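Local coordinates for branched-chain amino acid transport system substrate-binding protein (PDB 4JB0) that binds small aromatic acids released by lignin degradation and probably delivers them to an ABC transporter as its periplasmic receptor, at residues A[221-226]-A[277-282]; A[281-286]-A[325-330]; A[216-221]-A[238-243]; A[96-101]-A[111-116]. One frame throughout, in Å; residues are numbered along the deposited sequence.

Contact 1 of 4, residues A[221-226]-A[277-282]; sequences GAASMD and RSQFAA. With FER (3-(4-hydroxy-3-methoxyphenyl)-2-propenoic acid), chain B.
Ala-223 O takes a hydrogen bond from Gln-279 N, 3.0 Å long and nearly straight (168° at the hydrogen), with the donor standing almost along the C=O axis. Ala-223 is the centre of an inverse gamma turn, and this bond pins its carbonyl to the start of helix 279-299. From there the side chain of Gln-279 can be followed to the ligand. CB rests against Ala-223 CB at 3.6 Å; CG, anti to the backbone N (chi1 167°), lies beside the ferulate hydroxyl O4; the chain then bends at chi2. At the tip NE2 donates to FER O4 over 3.1 Å and also bonds to Gln-114, its strongest polar partner, while OE1 accepts from Gly-243 N. With both ends of the amide engaged, its flip is fixed. The helix start itself is a classic N-cap: Ser-278 OG accepts from Ala-281 N in a straight bond and, weakly, from Phe-280 N. Phe-280 sends its ring back toward 221-226, with Gly-221 O close to its plane at the edge, 3.2 Å from CZ, and Ala-223 O over one face. On the same rim CD1 lies 3.2 Å from the ligand's methoxy oxygen O3. Ser-224 CB packs on Phe-280 CE2 at 3.7 Å, while its OG donates to the anti lone pair of Asp-226 OD1. Gly-221 CA comes to 3.4 Å of FER C6, against one face of the aromatic ring, where a side chain would crowd the ligand. A water joins Met-225 N to Arg-277 O.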
# COMPACT_ATOMS: atom_id res chain seq x y z
N GLY A 221 -3.68 -5.06 -0.79
CA GLY A 221 -2.44 -5.82 -0.85
C GLY A 221 -2.44 -6.85 -1.95
O GLY A 221 -1.39 -7.42 -2.32
N ALA A 222 -3.63 -7.11 -2.49
CA ALA A 222 -3.81 -8.10 -3.56
C ALA A 222 -3.75 -7.50 -5.00
O ALA A 222 -3.77 -8.27 -6.00
CB ALA A 222 -5.15 -8.82 -3.34
N ALA A 223 -3.61 -6.18 -5.11
CA ALA A 223 -3.92 -5.46 -6.39
C ALA A 223 -2.82 -5.44 -7.42
O ALA A 223 -2.20 -4.42 -7.69
CB ALA A 223 -4.47 -4.04 -6.10
N SER A 224 -2.54 -6.62 -8.00
CA SER A 224 -1.62 -6.77 -9.14
C SER A 224 -2.10 -7.93 -9.97
O SER A 224 -3.01 -8.64 -9.56
CB SER A 224 -0.18 -7.04 -8.69
OG SER A 224 -0.09 -8.36 -8.15
N MET A 225 -1.46 -8.15 -11.11
CA MET A 225 -1.95 -9.17 -12.02
C MET A 225 -1.68 -10.54 -11.44
O MET A 225 -2.39 -11.49 -11.78
CB MET A 225 -1.39 -9.02 -13.46
CG MET A 225 -2.34 -9.60 -14.51
SD MET A 225 -3.86 -8.60 -14.65
CE MET A 225 -4.91 -9.71 -15.60
N ASP A 226 -0.70 -10.61 -10.54
CA ASP A 226 -0.31 -11.86 -9.90
C ASP A 226 -1.51 -12.61 -9.33
O ASP A 226 -1.60 -13.83 -9.50
CB ASP A 226 0.74 -11.65 -8.80
CG ASP A 226 1.96 -10.92 -9.30
OD1 ASP A 226 2.07 -9.69 -9.05
OD2 ASP A 226 2.80 -11.55 -9.98
N ARG A 277 0.84 -3.10 -14.70
CA ARG A 277 0.64 -2.05 -13.68
C ARG A 277 0.25 -2.73 -12.37
O ARG A 277 -0.29 -3.87 -12.37
CB ARG A 277 -0.49 -1.11 -14.12
CG ARG A 277 -1.85 -1.78 -13.99
CD ARG A 277 -3.03 -0.98 -14.60
NE ARG A 277 -2.72 -0.62 -15.98
CZ ARG A 277 -3.50 0.16 -16.75
NH1 ARG A 277 -4.63 0.64 -16.28
NH2 ARG A 277 -3.11 0.44 -18.00
N SER A 278 0.49 -2.04 -11.27
CA SER A 278 0.19 -2.59 -9.97
C SER A 278 0.06 -1.49 -8.95
O SER A 278 0.64 -0.39 -9.09
CB SER A 278 1.25 -3.62 -9.52
OG SER A 278 2.46 -2.97 -9.15
N GLN A 279 -0.69 -1.82 -7.93
CA GLN A 279 -0.80 -1.02 -6.69
C GLN A 279 0.59 -0.68 -6.20
O GLN A 279 0.83 0.44 -5.71
CB GLN A 279 -1.62 -1.82 -5.67
CG GLN A 279 -1.60 -1.33 -4.27
CD GLN A 279 -2.59 -0.21 -4.08
OE1 GLN A 279 -3.32 0.08 -4.98
NE2 GLN A 279 -2.72 0.31 -2.87
N PHE A 280 1.53 -1.64 -6.35
CA PHE A 280 2.78 -1.53 -5.58
C PHE A 280 3.81 -0.63 -6.26
O PHE A 280 4.41 0.20 -5.63
CB PHE A 280 3.34 -2.92 -5.29
CG PHE A 280 2.27 -3.91 -4.97
CD1 PHE A 280 1.35 -3.65 -3.96
CD2 PHE A 280 2.12 -5.06 -5.72
CE1 PHE A 280 0.34 -4.56 -3.67
CE2 PHE A 280 1.13 -5.99 -5.43
CZ PHE A 280 0.22 -5.71 -4.42
N ALA A 281 3.95 -0.78 -7.57
CA ALA A 281 4.82 0.09 -8.33
C ALA A 281 4.49 1.57 -8.08
O ALA A 281 5.39 2.44 -8.00
CB ALA A 281 4.76 -0.28 -9.84
N ALA A 282 3.22 1.86 -7.87
CA ALA A 282 2.84 3.24 -7.66
C ALA A 282 3.43 3.91 -6.37
O ALA A 282 3.64 5.14 -6.33
CB ALA A 282 1.36 3.35 -7.65
C4 FER B . -0.25 -2.03 -0.35
C5 FER B . -1.19 -2.59 0.51
C6 FER B . -0.82 -3.70 1.25
C3 FER B . 1.02 -2.56 -0.47
C2 FER B . 1.39 -3.68 0.28
C1 FER B . 0.46 -4.25 1.15
C10 FER B . 3.26 -2.59 -1.44
C7 FER B . 0.95 -5.43 1.91
C8 FER B . 0.74 -5.61 3.22
C9 FER B . 1.36 -6.78 3.91
O1 FER B . 1.45 -7.91 3.35
O2 FER B . 1.87 -6.54 5.03
O4 FER B . -0.58 -0.95 -1.06
O3 FER B . 1.95 -2.00 -1.32
O HOH W 1 0.70 -6.25 -12.07

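Contact 2 of 4, residues A[281-286]-A[325-330]; sequences AAHSFD and ASQGVY. With FER (3-(4-hydroxy-3-methoxyphenyl)-2-propenoic acid), chain B.
Asp-286, on helix 279-299, clamps the turn at Ala-325, Ser-326 and Gln-327 in a buried, largely polar contact between a pocket helix and a small antiparallel ribbon. Both carboxylate oxygens are used. OD1 takes Ser-326 OG on its syn side at 2.8 Å, and Ser-326 N from above the carboxylate plane, 42° out of it, also at 2.8 Å. OD2 accepts Gln-327 N on its syn side over 3.0 Å, in a bent bond. CG sits anti to the carbonyl carbon (chi1 -66°), which lays the carboxylate over Ala-325 CB. The turn thus held joins strands 323-324 and 329-330 of a beta hairpin and is closed by Ala-325 N bonding to Gly-328 O. A water donates to OD2 and to Tyr-330 OH, and also meets His-283 ND1 in the imidazole plane. The donors on OD1 and OD2, two N-H groups, a hydroxyl and a water, would probably favour a charged carboxylate. Tyr-330 OH has its main protein partner in Met-112 O. His-283 NE2 donates to FER O4 over 2.6 Å, and with the water at ND1 the ring is held at both nitrogens, which would limit its rotation. One turn earlier in the helix, Ala-282 CB rests against both Ser-326 OG and Gln-327 CG. The Gln-327 amide runs on obliquely past the His-283 ring, planes 30° apart, with NE2 3.7 Å from CE1; its OE1 accepts from Val-245 N.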
# COMPACT_ATOMS: atom_id res chain seq x y z
N ALA A 281 3.95 -0.78 -7.57
CA ALA A 281 4.82 0.09 -8.33
C ALA A 281 4.49 1.57 -8.08
O ALA A 281 5.39 2.44 -8.00
CB ALA A 281 4.76 -0.28 -9.84
N ALA A 282 3.22 1.86 -7.87
CA ALA A 282 2.84 3.24 -7.66
C ALA A 282 3.43 3.91 -6.37
O ALA A 282 3.64 5.14 -6.33
CB ALA A 282 1.36 3.35 -7.65
N HIS A 283 3.66 3.13 -5.32
CA HIS A 283 4.09 3.72 -4.02
C HIS A 283 5.44 4.35 -4.10
O HIS A 283 5.63 5.42 -3.58
CB HIS A 283 4.03 2.69 -2.91
CG HIS A 283 2.66 2.11 -2.69
ND1 HIS A 283 1.51 2.85 -2.80
CD2 HIS A 283 2.27 0.85 -2.36
CE1 HIS A 283 0.46 2.08 -2.57
NE2 HIS A 283 0.89 0.86 -2.31
N SER A 284 6.39 3.70 -4.74
CA SER A 284 7.72 4.30 -4.81
C SER A 284 7.69 5.47 -5.80
O SER A 284 8.31 6.53 -5.57
CB SER A 284 8.81 3.28 -5.15
OG SER A 284 8.50 2.63 -6.34
N PHE A 285 6.95 5.29 -6.92
CA PHE A 285 6.72 6.42 -7.86
C PHE A 285 6.15 7.62 -7.11
O PHE A 285 6.65 8.75 -7.25
CB PHE A 285 5.74 5.99 -8.97
CG PHE A 285 5.52 7.02 -10.05
CD1 PHE A 285 6.43 7.14 -11.12
CD2 PHE A 285 4.37 7.84 -10.04
CE1 PHE A 285 6.23 8.07 -12.13
CE2 PHE A 285 4.16 8.76 -11.05
CZ PHE A 285 5.08 8.88 -12.10
N ASP A 286 5.12 7.40 -6.31
CA ASP A 286 4.49 8.55 -5.61
C ASP A 286 5.40 9.14 -4.51
O ASP A 286 5.34 10.33 -4.21
CB ASP A 286 3.16 8.15 -4.99
CG ASP A 286 2.09 7.80 -6.02
OD1 ASP A 286 2.28 8.05 -7.24
OD2 ASP A 286 1.03 7.30 -5.60
N ALA A 325 -0.44 12.66 -6.78
CA ALA A 325 0.36 11.48 -7.18
C ALA A 325 -0.56 10.45 -7.84
O ALA A 325 -1.75 10.71 -7.98
CB ALA A 325 1.04 10.91 -5.97
N SER A 326 -0.04 9.30 -8.25
CA SER A 326 -0.84 8.34 -8.97
C SER A 326 -1.95 7.69 -8.09
O SER A 326 -2.99 7.30 -8.59
CB SER A 326 0.04 7.28 -9.62
OG SER A 326 0.57 6.37 -8.68
N GLN A 327 -1.69 7.58 -6.78
CA GLN A 327 -2.58 6.85 -5.87
C GLN A 327 -3.56 7.74 -5.08
O GLN A 327 -4.42 7.24 -4.40
CB GLN A 327 -1.75 6.07 -4.85
CG GLN A 327 -1.08 4.84 -5.49
CD GLN A 327 -2.04 3.69 -5.84
OE1 GLN A 327 -3.11 3.92 -6.42
NE2 GLN A 327 -1.65 2.46 -5.53
N GLY A 328 -3.39 9.05 -5.16
CA GLY A 328 -4.23 9.97 -4.38
C GLY A 328 -3.59 11.35 -4.32
O GLY A 328 -2.61 11.62 -5.02
N VAL A 329 -4.16 12.20 -3.47
CA VAL A 329 -3.73 13.59 -3.29
C VAL A 329 -3.40 13.69 -1.80
O VAL A 329 -4.30 13.62 -0.94
CB VAL A 329 -4.85 14.58 -3.67
CG1 VAL A 329 -4.41 16.03 -3.53
CG2 VAL A 329 -5.39 14.31 -5.17
N TYR A 330 -2.12 13.88 -1.51
CA TYR A 330 -1.60 13.78 -0.16
C TYR A 330 -1.50 15.12 0.52
O TYR A 330 -0.92 16.07 -0.03
CB TYR A 330 -0.21 13.11 -0.21
CG TYR A 330 -0.19 11.62 -0.58
CD1 TYR A 330 -0.11 10.62 0.41
CD2 TYR A 330 -0.22 11.22 -1.93
CE1 TYR A 330 -0.09 9.26 0.06
CE2 TYR A 330 -0.21 9.84 -2.30
CZ TYR A 330 -0.14 8.87 -1.29
OH TYR A 330 -0.11 7.53 -1.66
C4 FER B . -0.25 -2.03 -0.35
C5 FER B . -1.19 -2.59 0.51
C6 FER B . -0.82 -3.70 1.25
C3 FER B . 1.02 -2.56 -0.47
C2 FER B . 1.39 -3.68 0.28
C1 FER B . 0.46 -4.25 1.15
C10 FER B . 3.26 -2.59 -1.44
C7 FER B . 0.95 -5.43 1.91
C8 FER B . 0.74 -5.61 3.22
C9 FER B . 1.36 -6.78 3.91
O1 FER B . 1.45 -7.91 3.35
O2 FER B . 1.87 -6.54 5.03
O4 FER B . -0.58 -0.95 -1.06
O3 FER B . 1.95 -2.00 -1.32
O HOH W 2 1.38 5.75 -3.28

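Contact 3 of 4, residues A[216-221]-A[238-243]; sequences IYQTHG and VLMASG. With FER (3-(4-hydroxy-3-methoxyphenyl)-2-propenoic acid), chain B.
Strands 216-218 and 239-242 run parallel, their axes 4.6 Å apart at an angle of 15°, with Tyr-217 paired to Leu-239 and Gln-218 to Met-240. Three backbone bonds stitch them: Leu-239 N to Ile-216 O at 3.0 Å, Gln-218 N to Leu-239 O at 2.9 Å, and Ala-241 N to Gln-218 O, longer at 3.2 Å. On one face of the sheet Tyr-217 and Leu-239 run alongside each other in the same direction, with CD2 of the ring 3.6 Å from Leu-239 CB. The phenol reaches on to helix 116-129, where its OH bonds to His-126 ND1. Without the ring, as with an alanine here, His-126 ND1 would probably lose its phenol partner and a gap would open beside Leu-239 CB. On the opposite face Gln-218 CB meets Met-240 CG, and Gln-218 CG lies 3.5 Å from Val-238 CG2, the two side chains crossing at about a right angle before the amide turns off to Gln-204. Beyond the strand end Thr-219 OG1 accepts from Gly-221 N, an ST turn, and is also hydrogen-bonded to Tyr-144 OH. His-220 follows, CG wedged between its backbone N and carbonyl carbon (chi1 56°), which sets FER C5 over one imidazole face, 3.7 Å from CD2 and offset to the rim; NE2 donates to Gln-114 O. The pair is the parallel core of a beta-alpha-beta unit, with helix 225-231 as its connection, and it brings a pocket loop to the strand's C-terminal end, as in the lobes of periplasmic binding proteins.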
# COMPACT_ATOMS: atom_id res chain seq x y z
N ILE A 216 -16.43 -13.11 -1.97
CA ILE A 216 -15.13 -12.96 -1.35
C ILE A 216 -14.59 -11.54 -1.61
O ILE A 216 -14.60 -11.09 -2.75
CB ILE A 216 -14.13 -14.05 -1.79
CG1 ILE A 216 -14.74 -15.47 -1.58
CG2 ILE A 216 -12.73 -13.84 -1.07
CD1 ILE A 216 -13.81 -16.59 -2.11
N TYR A 217 -14.12 -10.87 -0.55
CA TYR A 217 -13.50 -9.54 -0.61
C TYR A 217 -12.01 -9.60 -0.35
O TYR A 217 -11.56 -10.36 0.52
CB TYR A 217 -14.15 -8.62 0.43
CG TYR A 217 -15.61 -8.26 0.12
CD1 TYR A 217 -16.63 -9.17 0.35
CD2 TYR A 217 -15.94 -7.00 -0.37
CE1 TYR A 217 -17.96 -8.86 0.07
CE2 TYR A 217 -17.29 -6.65 -0.67
CZ TYR A 217 -18.29 -7.60 -0.44
OH TYR A 217 -19.60 -7.28 -0.71
N GLN A 218 -11.22 -8.78 -1.09
CA GLN A 218 -9.77 -8.76 -0.92
C GLN A 218 -9.31 -7.30 -0.64
O GLN A 218 -9.95 -6.31 -1.03
CB GLN A 218 -9.06 -9.24 -2.20
CG GLN A 218 -9.22 -10.76 -2.50
CD GLN A 218 -8.16 -11.61 -1.76
OE1 GLN A 218 -7.18 -11.09 -1.22
NE2 GLN A 218 -8.37 -12.92 -1.74
N THR A 219 -8.17 -7.18 -0.01
CA THR A 219 -7.56 -5.87 0.26
C THR A 219 -6.68 -5.37 -0.91
O THR A 219 -6.39 -6.09 -1.89
CB THR A 219 -6.73 -5.93 1.55
OG1 THR A 219 -5.51 -6.64 1.30
CG2 THR A 219 -7.51 -6.63 2.69
N HIS A 220 -6.17 -4.17 -0.74
CA HIS A 220 -5.35 -3.53 -1.72
C HIS A 220 -3.98 -4.13 -1.74
O HIS A 220 -3.24 -3.87 -2.67
CB HIS A 220 -5.36 -2.00 -1.56
CG HIS A 220 -4.93 -1.51 -0.20
ND1 HIS A 220 -5.41 -2.05 0.97
CD2 HIS A 220 -4.18 -0.44 0.16
CE1 HIS A 220 -4.95 -1.36 2.00
NE2 HIS A 220 -4.22 -0.36 1.53
N GLY A 221 -3.68 -5.06 -0.79
CA GLY A 221 -2.44 -5.82 -0.85
C GLY A 221 -2.44 -6.85 -1.95
O GLY A 221 -1.39 -7.42 -2.32
N VAL A 238 -14.47 -11.61 -7.52
CA VAL A 238 -13.96 -11.02 -6.26
C VAL A 238 -14.26 -9.50 -6.19
O VAL A 238 -14.41 -8.82 -7.24
CB VAL A 238 -12.44 -11.27 -6.12
CG1 VAL A 238 -11.65 -10.47 -7.17
CG2 VAL A 238 -11.98 -10.97 -4.72
N LEU A 239 -14.31 -9.15 -4.96
CA LEU A 239 -14.47 -7.69 -4.88
C LEU A 239 -13.15 -7.12 -4.36
O LEU A 239 -12.67 -7.55 -3.33
CB LEU A 239 -15.63 -7.28 -3.95
CG LEU A 239 -17.07 -7.21 -4.50
CD1 LEU A 239 -17.15 -6.27 -5.70
CD2 LEU A 239 -17.63 -8.56 -4.90
N MET A 240 -12.29 -6.23 -4.79
CA MET A 240 -10.97 -5.90 -4.30
C MET A 240 -10.78 -4.38 -4.22
O MET A 240 -10.89 -3.69 -5.26
CB MET A 240 -9.94 -6.47 -5.26
CG MET A 240 -8.50 -6.32 -4.74
SD MET A 240 -7.30 -6.81 -5.97
CE MET A 240 -7.71 -8.57 -6.03
N ALA A 241 -10.45 -3.88 -3.03
CA ALA A 241 -10.14 -2.47 -2.83
C ALA A 241 -8.84 -2.22 -3.54
O ALA A 241 -7.90 -3.07 -3.54
CB ALA A 241 -10.01 -2.12 -1.28
N SER A 242 -8.73 -1.03 -4.12
CA SER A 242 -7.50 -0.71 -4.86
C SER A 242 -7.27 0.79 -4.92
O SER A 242 -8.23 1.59 -4.85
CB SER A 242 -7.65 -1.29 -6.27
OG SER A 242 -6.63 -0.83 -7.09
N GLY A 243 -6.01 1.18 -5.02
CA GLY A 243 -5.66 2.56 -5.43
C GLY A 243 -6.11 2.87 -6.89
O GLY A 243 -6.23 1.92 -7.72
C4 FER B . -0.25 -2.03 -0.35
C5 FER B . -1.19 -2.59 0.51
C6 FER B . -0.82 -3.70 1.25
C3 FER B . 1.02 -2.56 -0.47
C2 FER B . 1.39 -3.68 0.28
C1 FER B . 0.46 -4.25 1.15
C10 FER B . 3.26 -2.59 -1.44
C7 FER B . 0.95 -5.43 1.91
C8 FER B . 0.74 -5.61 3.22
C9 FER B . 1.36 -6.78 3.91
O1 FER B . 1.45 -7.91 3.35
O2 FER B . 1.87 -6.54 5.03
O4 FER B . -0.58 -0.95 -1.06
O3 FER B . 1.95 -2.00 -1.32

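Contact 4 of 4, residues A[96-101]-A[111-116]; sequences LAPLPI and AMPQPI. With FER (3-(4-hydroxy-3-methoxyphenyl)-2-propenoic acid), chain B.
Two loops that form one wall of the ligand pocket meet where Pro-113 pushes into the backbone of 96-101. Its CG lies 3.4 Å from Ala-97 C, close packing of a proline ring on a peptide unit. Pro-98 stands next to it, its CD 4.1 Å from Pro-113 CG, and takes Ile-116 CD1 on its CB at 3.8 Å. CG and CD of Pro-98 spread over one face of the ferulate ring, CG 3.5 Å from FER C6. With an alanine here, the loss of both carbons would probably uncover that ring face and let the ligand rock. Both segments follow neighbouring strands of the first lobe's sheet, 93-95 and the outermost 109-111, and 111-116 then leads by way of helix 116-129 into the second lobe, consistent with one of the hinge crossings of this binding-protein fold. At one flank Leu-96 and Met-112 run side by side, CD2 to CG 4.2 Å. Leu-96 CG, anti to the carbonyl carbon (chi1 -59°), carries the branch toward Met-112; its backbone O touches the methoxy carbon FER C10 at 3.3 Å. At the other flank Leu-99 CD2 reaches back to Ala-111 CB at 4.0 Å. The contact is almost wholly apolar, and Ala-97 O is buried in it with no polar partner. Pro-113 CB, meanwhile, faces the ligand hydroxyl FER O4.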
# COMPACT_ATOMS: atom_id res chain seq x y z
N LEU A 96 6.49 2.22 2.33
CA LEU A 96 5.99 1.72 1.03
C LEU A 96 5.03 0.55 1.20
O LEU A 96 4.76 -0.19 0.25
CB LEU A 96 7.18 1.37 0.10
CG LEU A 96 8.11 2.56 -0.18
CD1 LEU A 96 9.37 2.20 -1.03
CD2 LEU A 96 7.37 3.80 -0.79
N ALA A 97 4.51 0.39 2.42
CA ALA A 97 3.58 -0.64 2.79
C ALA A 97 2.81 -0.00 3.96
O ALA A 97 3.31 0.93 4.58
CB ALA A 97 4.35 -1.89 3.26
N PRO A 98 1.58 -0.47 4.24
CA PRO A 98 0.78 0.07 5.35
C PRO A 98 1.44 -0.21 6.70
O PRO A 98 2.26 -1.15 6.84
CB PRO A 98 -0.54 -0.71 5.27
CG PRO A 98 -0.45 -1.54 4.02
CD PRO A 98 1.01 -1.69 3.69
N LEU A 99 1.18 0.64 7.68
CA LEU A 99 1.67 0.34 9.01
C LEU A 99 0.92 1.06 10.08
O LEU A 99 0.52 2.21 9.89
CB LEU A 99 3.14 0.63 9.14
CG LEU A 99 3.49 2.07 9.44
CD1 LEU A 99 4.87 2.05 10.12
CD2 LEU A 99 3.39 2.80 8.15
N PRO A 100 0.78 0.39 11.23
CA PRO A 100 0.18 1.00 12.43
C PRO A 100 1.02 2.16 12.93
O PRO A 100 2.19 1.97 13.36
CB PRO A 100 0.20 -0.12 13.47
CG PRO A 100 0.73 -1.37 12.73
CD PRO A 100 1.44 -0.89 11.51
N ILE A 101 0.42 3.33 12.88
CA ILE A 101 0.95 4.59 13.40
C ILE A 101 0.67 4.68 14.89
O ILE A 101 -0.47 4.58 15.32
CB ILE A 101 0.29 5.81 12.71
CG1 ILE A 101 0.46 5.71 11.17
CG2 ILE A 101 0.79 7.17 13.34
CD1 ILE A 101 1.84 5.64 10.71
N ALA A 111 3.20 7.50 5.18
CA ALA A 111 2.96 6.22 4.46
C ALA A 111 2.22 6.49 3.15
O ALA A 111 1.24 7.28 3.14
CB ALA A 111 2.16 5.33 5.33
N MET A 112 2.73 5.88 2.07
CA MET A 112 2.15 6.02 0.74
C MET A 112 0.89 5.14 0.51
O MET A 112 -0.06 5.63 -0.10
CB MET A 112 3.23 5.77 -0.37
CG MET A 112 4.47 6.76 -0.30
SD MET A 112 3.92 8.48 -0.13
CE MET A 112 3.13 8.59 -1.65
N PRO A 113 0.86 3.86 0.99
CA PRO A 113 -0.35 3.09 0.70
C PRO A 113 -1.57 3.66 1.41
O PRO A 113 -1.44 4.32 2.45
CB PRO A 113 -0.03 1.69 1.26
CG PRO A 113 1.49 1.60 1.22
CD PRO A 113 1.92 3.00 1.59
N GLN A 114 -2.75 3.39 0.87
CA GLN A 114 -3.99 3.85 1.53
C GLN A 114 -4.12 3.28 2.95
O GLN A 114 -3.80 2.10 3.17
CB GLN A 114 -5.16 3.37 0.73
CG GLN A 114 -5.29 4.09 -0.62
CD GLN A 114 -4.37 3.56 -1.72
OE1 GLN A 114 -3.65 2.54 -1.55
NE2 GLN A 114 -4.34 4.29 -2.84
N PRO A 115 -4.61 4.10 3.90
CA PRO A 115 -4.83 3.55 5.24
C PRO A 115 -5.97 2.57 5.22
O PRO A 115 -6.95 2.69 4.40
CB PRO A 115 -5.17 4.79 6.12
CG PRO A 115 -5.75 5.82 5.16
CD PRO A 115 -5.06 5.51 3.79
N ILE A 116 -5.82 1.54 6.04
CA ILE A 116 -6.81 0.43 6.09
C ILE A 116 -8.26 0.93 6.21
O ILE A 116 -9.10 0.47 5.46
CB ILE A 116 -6.48 -0.63 7.12
CG1 ILE A 116 -5.53 -1.70 6.52
CG2 ILE A 116 -7.76 -1.42 7.58
CD1 ILE A 116 -4.22 -1.18 5.90
C4 FER B . -0.25 -2.03 -0.35
C5 FER B . -1.19 -2.59 0.51
C6 FER B . -0.82 -3.70 1.25
C3 FER B . 1.02 -2.56 -0.47
C2 FER B . 1.39 -3.68 0.28
C1 FER B . 0.46 -4.25 1.15
C10 FER B . 3.26 -2.59 -1.44
C7 FER B . 0.95 -5.43 1.91
C8 FER B . 0.74 -5.61 3.22
C9 FER B . 1.36 -6.78 3.91
O1 FER B . 1.45 -7.91 3.35
O2 FER B . 1.87 -6.54 5.03
O4 FER B . -0.58 -0.95 -1.06
O3 FER B . 1.95 -2.00 -1.32

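Overall arrangement
All four contacts touch the ferulate. Contacts 1 and 3 share Gly-221, and contacts 1 and 2 share the start of helix 279-299. Gly-221 and Pro-98 of contact 4 cover opposite faces of the aromatic ring, while Gln-279 and His-283 hold its hydroxyl. Gln-114 of contact 4 is the hub of the polar network between them: its OE1 meets Gln-279 NE2 of contact 1 at 2.8 Å, and its O meets His-220 NE2 of contact 3 at 3.0 Å. Tyr-330 OH of contact 2 reaches Met-112 O of contact 4. Centres lie about 11 to 18 Å apart, contacts 2 and 3 being the most distant pair.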